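Local structure of 5-formyltetrahydrofolate cyclo-ligase family protein (Bacillus anthracis, 2JCB) at residues Thr34-Ile39 against Asn63-Tyr68. The protein catalyses the ATP-dependent cyclisation of 5-formyltetrahydrofolate to 5,10-methenyltetrahydrofolate, and binds ADP and magnesium. Numbering follows the deposited sequence.
Sequences TLSEQI and NEVNTY
Ser36 reaches out from helix 29-44 and receives the backbone amide of Asn66: Asn66 N lies 3.1 Å from Ser36 OG, and the bond is nearly straight, with an N-H...O angle of 172°. The hydroxyl is set beside its own backbone N, where it also bonds to Tyr32 O, one turn earlier in the same helix. One buried oxygen thus ties the helix to the loop, with Asn66 CB packed 3.8 Å from Ser36 OG. One turn further along the helix, Ile39 meets the fork of Val65. The two side chains cross at a slant, Ile39 CD1 touching Val65 CG2 at 3.9 Å and Ile39 CG2 lying 4.1 Å from Val65 CG1, so both branches of the valine are used.

The loop belongs to a beta-alpha connection of the Rossmann-like sheet: it leaves strand 54-56 and runs into helix 68-76, and helix 29-44 packs beside it. A water bridges the two backbones beside this bond between Ser36 and Asn66, donating to Asn66 O at 2.8 Å and more weakly to Ser36 O at 3.2 Å.

Asn66 itself caps the helix that follows. With CG anti to the backbone N (chi1 -169°), the amide group is carried away from Ser36, and Asn66 OD1 accepts from Tyr68 N at 3.2 Å; the donor stands well above the carbonyl plane, 51° out of it. In the same loop, Thr67 OG1 is hydrogen-bonded to Thr58 O and Ser60 N, while Asn63 ND2 holds Met24 O of helix 6-26.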
loop_
_atom_site.group_PDB
_atom_site.type_symbol
_atom_site.label_atom_id
_atom_site.label_comp_id
_atom_site.label_asym_id
_atom_site.label_seq_id
_atom_site.Cartn_x
_atom_site.Cartn_y
_atom_site.Cartn_z
ATOM N N THR A 34 -15.885 9.027 -3.345
ATOM C CA THR A 34 -16.833 7.887 -3.499
ATOM C C THR A 34 -16.124 6.536 -3.643
ATOM O O THR A 34 -16.423 5.579 -2.895
ATOM C CB THR A 34 -17.793 8.131 -4.701
ATOM O OG1 THR A 34 -18.479 9.374 -4.534
ATOM C CG2 THR A 34 -18.852 7.023 -4.790
ATOM N N LEU A 35 -15.136 6.475 -4.536
ATOM C CA LEU A 35 -14.384 5.238 -4.797
ATOM C C LEU A 35 -13.587 4.845 -3.538
ATOM O O LEU A 35 -13.545 3.668 -3.157
ATOM C CB LEU A 35 -13.476 5.383 -6.025
ATOM C CG LEU A 35 -14.051 5.536 -7.434
ATOM C CD1 LEU A 35 -12.985 5.719 -8.482
ATOM C CD2 LEU A 35 -14.922 4.365 -7.825
ATOM N N SER A 36 -12.981 5.825 -2.864
ATOM C CA SER A 36 -12.203 5.471 -1.653
ATOM C C SER A 36 -13.135 4.855 -0.609
ATOM O O SER A 36 -12.759 3.877 0.041
ATOM C CB SER A 36 -11.513 6.679 -1.017
ATOM O OG SER A 36 -10.347 6.993 -1.761
ATOM N N GLU A 37 -14.321 5.451 -0.473
ATOM C CA GLU A 37 -15.374 4.966 0.442
ATOM C C GLU A 37 -15.796 3.521 0.107
ATOM O O GLU A 37 -15.911 2.681 1.025
ATOM C CB GLU A 37 -16.590 5.902 0.367
ATOM C CG GLU A 37 -16.486 7.010 1.409
ATOM C CD GLU A 37 -17.365 8.287 1.161
ATOM O OE1 GLU A 37 -18.321 8.275 0.316
ATOM O OE2 GLU A 37 -17.075 9.311 1.855
ATOM N N GLN A 38 -16.045 3.267 -1.186
ATOM C CA GLN A 38 -16.486 1.924 -1.642
ATOM C C GLN A 38 -15.422 0.873 -1.365
ATOM O O GLN A 38 -15.723 -0.235 -0.910
ATOM C CB GLN A 38 -16.858 1.931 -3.126
ATOM C CG GLN A 38 -18.106 2.741 -3.339
ATOM C CD GLN A 38 -18.511 2.855 -4.799
ATOM O OE1 GLN A 38 -17.849 2.320 -5.683
ATOM N NE2 GLN A 38 -19.613 3.583 -5.056
ATOM N N ILE A 39 -14.153 1.226 -1.619
ATOM C CA ILE A 39 -13.062 0.279 -1.581
ATOM C C ILE A 39 -12.896 -0.110 -0.135
ATOM O O ILE A 39 -12.767 -1.321 0.162
ATOM C CB ILE A 39 -11.811 0.873 -2.133
ATOM C CG1 ILE A 39 -11.938 0.908 -3.679
ATOM C CG2 ILE A 39 -10.593 0.107 -1.718
ATOM C CD1 ILE A 39 -10.936 1.842 -4.408
ATOM N N ASN A 63 -4.109 11.701 -4.609
ATOM C CA ASN A 63 -5.389 11.045 -4.895
ATOM C C ASN A 63 -5.371 9.511 -4.678
ATOM O O ASN A 63 -6.321 8.810 -5.062
ATOM C CB ASN A 63 -5.911 11.427 -6.285
ATOM C CG ASN A 63 -6.652 12.813 -6.307
ATOM O OD1 ASN A 63 -7.073 13.320 -5.265
ATOM N ND2 ASN A 63 -6.869 13.364 -7.501
ATOM N N GLU A 64 -4.322 9.000 -4.010
ATOM C CA GLU A 64 -4.262 7.571 -3.676
ATOM C C GLU A 64 -5.448 7.174 -2.819
ATOM O O GLU A 64 -5.899 7.957 -1.937
ATOM C CB GLU A 64 -3.008 7.259 -2.846
ATOM C CG GLU A 64 -1.767 7.444 -3.647
ATOM C CD GLU A 64 -0.554 7.792 -2.811
ATOM O OE1 GLU A 64 -0.599 7.545 -1.575
ATOM O OE2 GLU A 64 0.423 8.354 -3.406
ATOM N N VAL A 65 -5.958 5.942 -3.008
ATOM C CA VAL A 65 -7.021 5.487 -2.073
ATOM C C VAL A 65 -6.767 5.898 -0.595
ATOM O O VAL A 65 -5.700 5.620 -0.010
ATOM C CB VAL A 65 -7.260 3.936 -2.128
ATOM C CG1 VAL A 65 -8.321 3.506 -1.056
ATOM C CG2 VAL A 65 -7.540 3.493 -3.614
ATOM N N ASN A 66 -7.758 6.580 -0.048
ATOM C CA ASN A 66 -7.620 7.230 1.236
ATOM C C ASN A 66 -7.489 6.218 2.405
ATOM O O ASN A 66 -8.405 5.447 2.655
ATOM C CB ASN A 66 -8.792 8.164 1.452
ATOM C CG ASN A 66 -8.571 9.069 2.664
ATOM O OD1 ASN A 66 -7.479 9.056 3.273
ATOM N ND2 ASN A 66 -9.575 9.868 3.004
ATOM N N THR A 67 -6.317 6.166 3.052
ATOM C CA THR A 67 -6.079 5.256 4.142
ATOM C C THR A 67 -6.340 5.837 5.517
ATOM O O THR A 67 -6.291 5.094 6.540
ATOM C CB THR A 67 -4.640 4.696 4.121
ATOM O OG1 THR A 67 -3.710 5.785 4.273
ATOM C CG2 THR A 67 -4.350 3.890 2.774
ATOM N N TYR A 68 -6.522 7.145 5.611
ATOM C CA TYR A 68 -6.780 7.738 6.916
ATOM C C TYR A 68 -7.996 7.150 7.627
ATOM O O TYR A 68 -7.895 6.788 8.814
ATOM C CB TYR A 68 -6.790 9.295 6.858
ATOM C CG TYR A 68 -5.366 9.824 6.781
ATOM C CD1 TYR A 68 -4.681 9.879 5.548
ATOM C CD2 TYR A 68 -4.688 10.218 7.958
ATOM C CE1 TYR A 68 -3.321 10.363 5.482
ATOM C CE2 TYR A 68 -3.351 10.694 7.920
ATOM C CZ TYR A 68 -2.692 10.772 6.677
ATOM O OH TYR A 68 -1.394 11.262 6.662
HETATM O O HOH W 1 -11.139 5.519 2.200
#